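Local coordinates for pectinesterase 1 (Solanum lycopersicum, PDB 1XG2), which hydrolyses the methyl esters of cell-wall pectin through its pectinesterase domain, releasing methanol and possibly preparing fruit cell walls for softening during ripening, at residues V162-L168 with S196-I202; V231-G237 with E261-P267. One frame throughout, in Å; residues are numbered along the deposited sequence.

Contact 1 (V162-L168 with S196-I202); sequences VFQKCQL and SIQFCNI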
loop_
_atom_site.group_PDB
_atom_site.type_symbol
_atom_site.label_atom_id
_atom_site.label_comp_id
_atom_site.label_asym_id
_atom_site.label_seq_id
_atom_site.Cartn_x
_atom_site.Cartn_y
_atom_site.Cartn_z
ATOM N N VAL A 162 -5.674 6.466 4.414
ATOM C CA VAL A 162 -5.786 7.799 4.995
ATOM C C VAL A 162 -4.802 7.996 6.148
ATOM O O VAL A 162 -4.731 7.175 7.071
ATOM C CB VAL A 162 -7.212 8.044 5.497
ATOM C CG1 VAL A 162 -7.332 9.412 6.156
ATOM C CG2 VAL A 162 -8.184 7.917 4.329
ATOM N N PHE A 163 -4.044 9.082 6.064
ATOM C CA PHE A 163 -3.191 9.582 7.138
ATOM C C PHE A 163 -3.922 10.739 7.787
ATOM O O PHE A 163 -4.313 11.697 7.115
ATOM C CB PHE A 163 -1.840 10.056 6.599
ATOM C CG PHE A 163 -1.021 8.965 5.995
ATOM C CD1 PHE A 163 -1.235 8.570 4.686
ATOM C CD2 PHE A 163 -0.031 8.324 6.736
ATOM C CE1 PHE A 163 -0.502 7.540 4.136
ATOM C CE2 PHE A 163 0.709 7.299 6.187
ATOM C CZ PHE A 163 0.481 6.914 4.889
ATOM N N GLN A 164 -4.126 10.646 9.091
ATOM C CA GLN A 164 -4.841 11.667 9.819
ATOM C C GLN A 164 -4.073 12.077 11.057
ATOM O O GLN A 164 -3.705 11.230 11.852
ATOM C CB GLN A 164 -6.207 11.126 10.211
ATOM C CG GLN A 164 -7.296 12.125 10.167
ATOM C CD GLN A 164 -8.640 11.489 10.430
ATOM O OE1 GLN A 164 -8.873 10.984 11.526
ATOM N NE2 GLN A 164 -9.513 11.488 9.430
ATOM N N LYS A 165 -3.851 13.381 11.222
ATOM C CA LYS A 165 -3.115 13.908 12.373
ATOM C C LYS A 165 -1.742 13.244 12.554
ATOM O O LYS A 165 -1.307 12.949 13.668
ATOM C CB LYS A 165 -3.962 13.811 13.649
ATOM C CG LYS A 165 -5.341 14.438 13.510
ATOM C CD LYS A 165 -5.496 15.720 14.282
ATOM C CE LYS A 165 -6.882 16.369 14.046
ATOM N NZ LYS A 165 -7.951 15.920 15.013
ATOM N N CYS A 166 -1.070 13.022 11.431
ATOM C CA CYS A 166 0.304 12.546 11.415
ATOM C C CYS A 166 1.242 13.692 11.089
ATOM O O CYS A 166 0.847 14.655 10.446
ATOM C CB CYS A 166 0.479 11.451 10.361
ATOM S SG CYS A 166 -0.475 9.951 10.727
ATOM N N GLN A 167 2.490 13.568 11.522
ATOM C CA GLN A 167 3.544 14.471 11.101
ATOM C C GLN A 167 4.374 13.727 10.053
ATOM O O GLN A 167 4.968 12.691 10.338
ATOM C CB GLN A 167 4.381 14.895 12.311
ATOM C CG GLN A 167 3.527 15.516 13.405
ATOM C CD GLN A 167 4.313 16.342 14.416
ATOM O OE1 GLN A 167 4.669 17.499 14.148
ATOM N NE2 GLN A 167 4.554 15.766 15.587
ATOM N N LEU A 168 4.341 14.243 8.832
ATOM C CA LEU A 168 5.072 13.699 7.700
ATOM C C LEU A 168 6.281 14.606 7.511
ATOM O O LEU A 168 6.154 15.767 7.121
ATOM C CB LEU A 168 4.189 13.655 6.459
ATOM C CG LEU A 168 2.811 13.012 6.691
ATOM C CD1 LEU A 168 2.024 12.972 5.410
ATOM C CD2 LEU A 168 2.951 11.646 7.262
ATOM N N SER A 196 -4.591 9.562 0.850
ATOM C CA SER A 196 -5.234 10.770 1.333
ATOM C C SER A 196 -4.517 11.199 2.608
ATOM O O SER A 196 -4.336 10.401 3.518
ATOM C CB SER A 196 -6.704 10.487 1.623
ATOM O OG SER A 196 -7.318 11.582 2.280
ATOM N N ILE A 197 -4.096 12.458 2.653
ATOM C CA ILE A 197 -3.393 13.020 3.790
ATOM C C ILE A 197 -4.263 14.167 4.310
ATOM O O ILE A 197 -4.515 15.124 3.582
ATOM C CB ILE A 197 -2.007 13.523 3.339
ATOM C CG1 ILE A 197 -1.103 12.336 2.998
ATOM C CG2 ILE A 197 -1.327 14.421 4.407
ATOM C CD1 ILE A 197 0.072 12.726 2.108
ATOM N N GLN A 198 -4.698 14.060 5.555
ATOM C CA GLN A 198 -5.717 14.945 6.126
ATOM C C GLN A 198 -5.369 15.363 7.542
ATOM O O GLN A 198 -5.067 14.521 8.370
ATOM C CB GLN A 198 -7.057 14.200 6.151
ATOM C CG GLN A 198 -8.260 15.073 6.409
ATOM C CD GLN A 198 -9.551 14.265 6.538
ATOM O OE1 GLN A 198 -9.523 13.089 6.924
ATOM N NE2 GLN A 198 -10.682 14.906 6.237
ATOM N N PHE A 199 -5.447 16.661 7.831
ATOM C CA PHE A 199 -5.118 17.194 9.163
ATOM C C PHE A 199 -3.709 16.801 9.608
ATOM O O PHE A 199 -3.466 16.570 10.789
ATOM C CB PHE A 199 -6.108 16.732 10.234
ATOM C CG PHE A 199 -7.540 16.756 9.807
ATOM C CD1 PHE A 199 -8.360 15.672 10.072
ATOM C CD2 PHE A 199 -8.083 17.863 9.177
ATOM C CE1 PHE A 199 -9.692 15.680 9.686
ATOM C CE2 PHE A 199 -9.419 17.874 8.786
ATOM C CZ PHE A 199 -10.223 16.783 9.052
ATOM N N CYS A 200 -2.786 16.761 8.658
ATOM C CA CYS A 200 -1.418 16.379 8.923
ATOM C C CYS A 200 -0.518 17.611 8.954
ATOM O O CYS A 200 -0.910 18.712 8.555
ATOM C CB CYS A 200 -0.939 15.401 7.846
ATOM S SG CYS A 200 -1.643 13.734 8.041
ATOM N N ASN A 201 0.691 17.389 9.446
ATOM C CA ASN A 201 1.751 18.373 9.461
ATOM C C ASN A 201 2.811 17.894 8.501
ATOM O O ASN A 201 3.433 16.886 8.775
ATOM C CB ASN A 201 2.338 18.373 10.869
ATOM C CG ASN A 201 2.581 19.746 11.414
ATOM O OD1 ASN A 201 1.814 20.669 11.163
ATOM N ND2 ASN A 201 3.639 19.876 12.235
ATOM N N ILE A 202 3.021 18.579 7.378
ATOM C CA ILE A 202 4.088 18.203 6.446
ATOM C C ILE A 202 5.191 19.223 6.590
ATOM O O ILE A 202 5.044 20.380 6.182
ATOM C CB ILE A 202 3.592 18.120 4.996
ATOM C CG1 ILE A 202 2.304 17.294 4.934
ATOM C CG2 ILE A 202 4.673 17.512 4.124
ATOM C CD1 ILE A 202 1.734 17.109 3.540
#
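Two successive coils of the right-handed parallel beta-helix stack here at a corner, where each chain leaves one sheet, bends through two residues and enters the next. Strands 162-164 and 196-198 run side by side, their axes 4.7 Å apart, and bonds such as Phe163 N to Ser196 O (2.9 Å) join them; beyond the bend Asn201 N reaches Cys166 O and Leu168 N reaches Asn201 O. Lys165 and Phe199, at the bend, both have left-handed backbone angles. Like side chains stack on the outward face of the sheets. Gln164 and Gln198, buried beside the C-terminal tail, point the same way, and NE2 of Gln164 gives a hydrogen to OE1 of Gln198 at 3.0 Å, coming from above the carbonyl plane with the amides 53° apart; NE2 also reaches Val312 O of that tail, while Gln198 NE2 bonds Gly314 O. Past the corner, the partly exposed Asn201 ND2 meets Gln167 OE1 at 3.2 Å in a more bent bond. The Phe199 ring lies beside Gln164, whose CG is 3.7 Å from ring atom CD1, and Lys165 bends so that its CE touches Phe199 CB while NZ pairs with Asp317. Inward, Leu168 CD1 meets Ile197 CG2 tip to tip at 3.8 Å, filling the angle between the sheets. The two cysteines form no disulfide here: SG of Cys200, anti to its carbonyl carbon (chi1 -74°), faces the bend of the 162-168 coil and accepts a hydrogen from Cys166 N at 3.5 Å. Parallel strands stacked coil on coil, with aliphatic side chains aligned inside, are characteristic of the pectin lyase-like beta-helix.

Contact 2 (V231-G237 with E261-P267); sequences VMESYLG and EFMNNGP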
loop_
_atom_site.group_PDB
_atom_site.type_symbol
_atom_site.label_atom_id
_atom_site.label_comp_id
_atom_site.label_asym_id
_atom_site.label_seq_id
_atom_site.Cartn_x
_atom_site.Cartn_y
_atom_site.Cartn_z
ATOM N N VAL A 231 -3.997 15.923 -0.679
ATOM C CA VAL A 231 -3.507 16.479 0.564
ATOM C C VAL A 231 -4.511 17.558 0.960
ATOM O O VAL A 231 -4.694 18.513 0.218
ATOM C CB VAL A 231 -2.123 17.107 0.391
ATOM C CG1 VAL A 231 -1.687 17.778 1.696
ATOM C CG2 VAL A 231 -1.101 16.057 -0.066
ATOM N N MET A 232 -5.177 17.392 2.097
ATOM C CA MET A 232 -6.221 18.341 2.494
ATOM C C MET A 232 -6.249 18.705 3.967
ATOM O O MET A 232 -5.842 17.932 4.826
ATOM C CB MET A 232 -7.594 17.849 2.025
ATOM C CG MET A 232 -8.048 16.533 2.525
ATOM S SD MET A 232 -9.487 15.917 1.546
ATOM C CE MET A 232 -9.836 14.496 2.504
ATOM N N GLU A 233 -6.724 19.920 4.246
ATOM C CA GLU A 233 -6.804 20.448 5.592
ATOM C C GLU A 233 -5.532 20.206 6.390
ATOM O O GLU A 233 -5.579 19.886 7.576
ATOM C CB GLU A 233 -8.027 19.879 6.320
ATOM C CG GLU A 233 -9.353 20.344 5.731
ATOM C CD GLU A 233 -9.780 21.754 6.179
ATOM O OE1 GLU A 233 -9.106 22.392 7.038
ATOM O OE2 GLU A 233 -10.812 22.236 5.652
ATOM N N SER A 234 -4.396 20.375 5.728
ATOM C CA SER A 234 -3.099 20.098 6.327
ATOM C C SER A 234 -2.210 21.336 6.321
ATOM O O SER A 234 -2.408 22.272 5.533
ATOM C CB SER A 234 -2.389 18.968 5.573
ATOM O OG SER A 234 -3.081 17.738 5.696
ATOM N N TYR A 235 -1.241 21.326 7.227
ATOM C CA TYR A 235 -0.216 22.347 7.287
ATOM C C TYR A 235 0.938 21.909 6.418
ATOM O O TYR A 235 1.458 20.806 6.576
ATOM C CB TYR A 235 0.253 22.562 8.720
ATOM C CG TYR A 235 1.428 23.513 8.841
ATOM C CD1 TYR A 235 1.223 24.871 9.102
ATOM C CD2 TYR A 235 2.747 23.061 8.707
ATOM C CE1 TYR A 235 2.297 25.755 9.210
ATOM C CE2 TYR A 235 3.829 23.944 8.812
ATOM C CZ TYR A 235 3.589 25.284 9.078
ATOM O OH TYR A 235 4.640 26.161 9.186
ATOM N N LEU A 236 1.331 22.783 5.499
ATOM C CA LEU A 236 2.467 22.559 4.612
ATOM C C LEU A 236 3.561 23.577 4.929
ATOM O O LEU A 236 3.342 24.790 4.795
ATOM C CB LEU A 236 2.024 22.724 3.158
ATOM C CG LEU A 236 1.368 21.504 2.496
ATOM C CD1 LEU A 236 0.229 20.992 3.313
ATOM C CD2 LEU A 236 0.898 21.820 1.075
ATOM N N GLY A 237 4.723 23.086 5.356
ATOM C CA GLY A 237 5.861 23.931 5.668
ATOM C C GLY A 237 6.471 24.542 4.420
ATOM O O GLY A 237 6.129 24.169 3.296
ATOM N N GLU A 261 -5.320 19.258 -3.943
ATOM C CA GLU A 261 -5.128 19.965 -2.690
ATOM C C GLU A 261 -6.404 20.721 -2.317
ATOM O O GLU A 261 -6.982 21.414 -3.159
ATOM C CB GLU A 261 -3.948 20.927 -2.790
ATOM C CG GLU A 261 -2.601 20.222 -2.862
ATOM C CD GLU A 261 -1.451 21.177 -3.137
ATOM O OE1 GLU A 261 -1.035 21.879 -2.197
ATOM O OE2 GLU A 261 -0.963 21.223 -4.289
ATOM N N PHE A 262 -6.831 20.571 -1.065
ATOM C CA PHE A 262 -8.068 21.159 -0.546
ATOM C C PHE A 262 -7.812 21.789 0.811
ATOM O O PHE A 262 -7.507 21.099 1.774
ATOM C CB PHE A 262 -9.143 20.070 -0.408
ATOM C CG PHE A 262 -10.439 20.519 0.226
ATOM C CD1 PHE A 262 -11.333 21.318 -0.472
ATOM C CD2 PHE A 262 -10.787 20.101 1.500
ATOM C CE1 PHE A 262 -12.544 21.708 0.103
ATOM C CE2 PHE A 262 -11.993 20.474 2.081
ATOM C CZ PHE A 262 -12.877 21.281 1.376
ATOM N N MET A 263 -7.935 23.109 0.882
ATOM C CA MET A 263 -7.981 23.861 2.144
ATOM C C MET A 263 -6.752 23.617 3.044
ATOM O O MET A 263 -6.848 23.536 4.261
ATOM C CB MET A 263 -9.257 23.465 2.888
ATOM C CG MET A 263 -10.525 23.845 2.120
ATOM S SD MET A 263 -10.678 25.622 1.892
ATOM C CE MET A 263 -12.130 25.610 0.831
ATOM N N ASN A 264 -5.576 23.535 2.443
ATOM C CA ASN A 264 -4.336 23.490 3.215
ATOM C C ASN A 264 -3.932 24.881 3.722
ATOM O O ASN A 264 -4.435 25.905 3.247
ATOM C CB ASN A 264 -3.218 22.892 2.379
ATOM C CG ASN A 264 -3.508 21.466 1.963
ATOM O OD1 ASN A 264 -3.999 20.678 2.750
ATOM N ND2 ASN A 264 -3.207 21.141 0.723
ATOM N N ASN A 265 -3.039 24.909 4.697
ATOM C CA ASN A 265 -2.552 26.165 5.258
ATOM C C ASN A 265 -1.049 26.064 5.476
ATOM O O ASN A 265 -0.468 24.996 5.292
ATOM C CB ASN A 265 -3.286 26.484 6.566
ATOM C CG ASN A 265 -2.929 25.522 7.683
ATOM O OD1 ASN A 265 -2.136 25.847 8.568
ATOM N ND2 ASN A 265 -3.511 24.340 7.650
ATOM N N GLY A 266 -0.423 27.182 5.828
ATOM C CA GLY A 266 1.011 27.229 6.054
ATOM C C GLY A 266 1.797 27.806 4.898
ATOM O O GLY A 266 1.262 28.029 3.817
ATOM N N PRO A 267 3.079 28.077 5.129
ATOM C CA PRO A 267 3.918 28.780 4.142
ATOM C C PRO A 267 4.131 28.042 2.818
ATOM O O PRO A 267 4.492 28.682 1.848
ATOM C CB PRO A 267 5.265 28.965 4.866
ATOM C CG PRO A 267 5.039 28.626 6.290
ATOM C CD PRO A 267 3.808 27.775 6.375
HETATM O O HOH W 1 -4.027 22.186 9.508
#
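A single asparagine side chain bridges the bend between two coils: Asn264 reaches across with both ends of its amide, giving a hydrogen from ND2 to Val231 O (3.1 Å) and accepting one at OD1 from Ser234 N (3.0 Å). The site is a corner of the parallel beta-helix near its C-terminal end, where segment 261-267 lies against segment 231-237. The OD1 bond lies in the carbonyl plane, on a lone pair, whereas ND2 comes to Val231 O from above that carbonyl's plane, across from Phe262 N, which approaches from the other face; one oxygen thus holds two donors. With CG anti to the carbonyl carbon (chi1 -62°), the amide is directed into the bend of the neighbouring coil, between Val231 O and Ser234 N, and CD1 of Leu236 packs at 4.0 Å from its CG. A leucine in place of Asn264 would probably leave Ser234 N without its acceptor and Val231 O with one donor fewer, freeing the bend to shift. Backbone bonds continue on both sides of the corner, from Glu233 N to Phe262 O and from Asn265 N to Ser234 O. On the outside, Met232 CB lies at the edge of the Phe262 ring, in its plane, while the sulfur stands obliquely to that ring in a Met-aromatic contact. Glu233 runs alongside Met263, its OE2 3.4 Å from Met263 CB. OE2 of inward-facing Glu261 forms a salt bridge with Arg274 and hydrogen bonds with Tyr280 and Trp245, while OE1 touches Leu236 CD2. At the far end Gly266 passes beside the Tyr235 ring, where a side chain would clash, and Tyr235 OH comes within 3.3 Å of Pro267 CD.

Contacts 1 and 2 are successive steps of one beta-helix, linked because segments 196-202 and 231-237 are themselves neighbours: Ile197 O lies 2.8 Å from Met232 N and Ile202 N the same distance from Tyr235 O, both probable hydrogen bonds. Contact 1 is the more buried and nearer the centre of the chain, with strands paired before and after the bend. Contact 2, further out, is partly exposed, and its second half has a single bridge ending in a loop. The chemistry shifts accordingly: matched amides and a cysteine thiol in contact 1 give way to one bridging asparagine and aromatic and proline contacts in contact 2, nearer the C-terminal end of the helix.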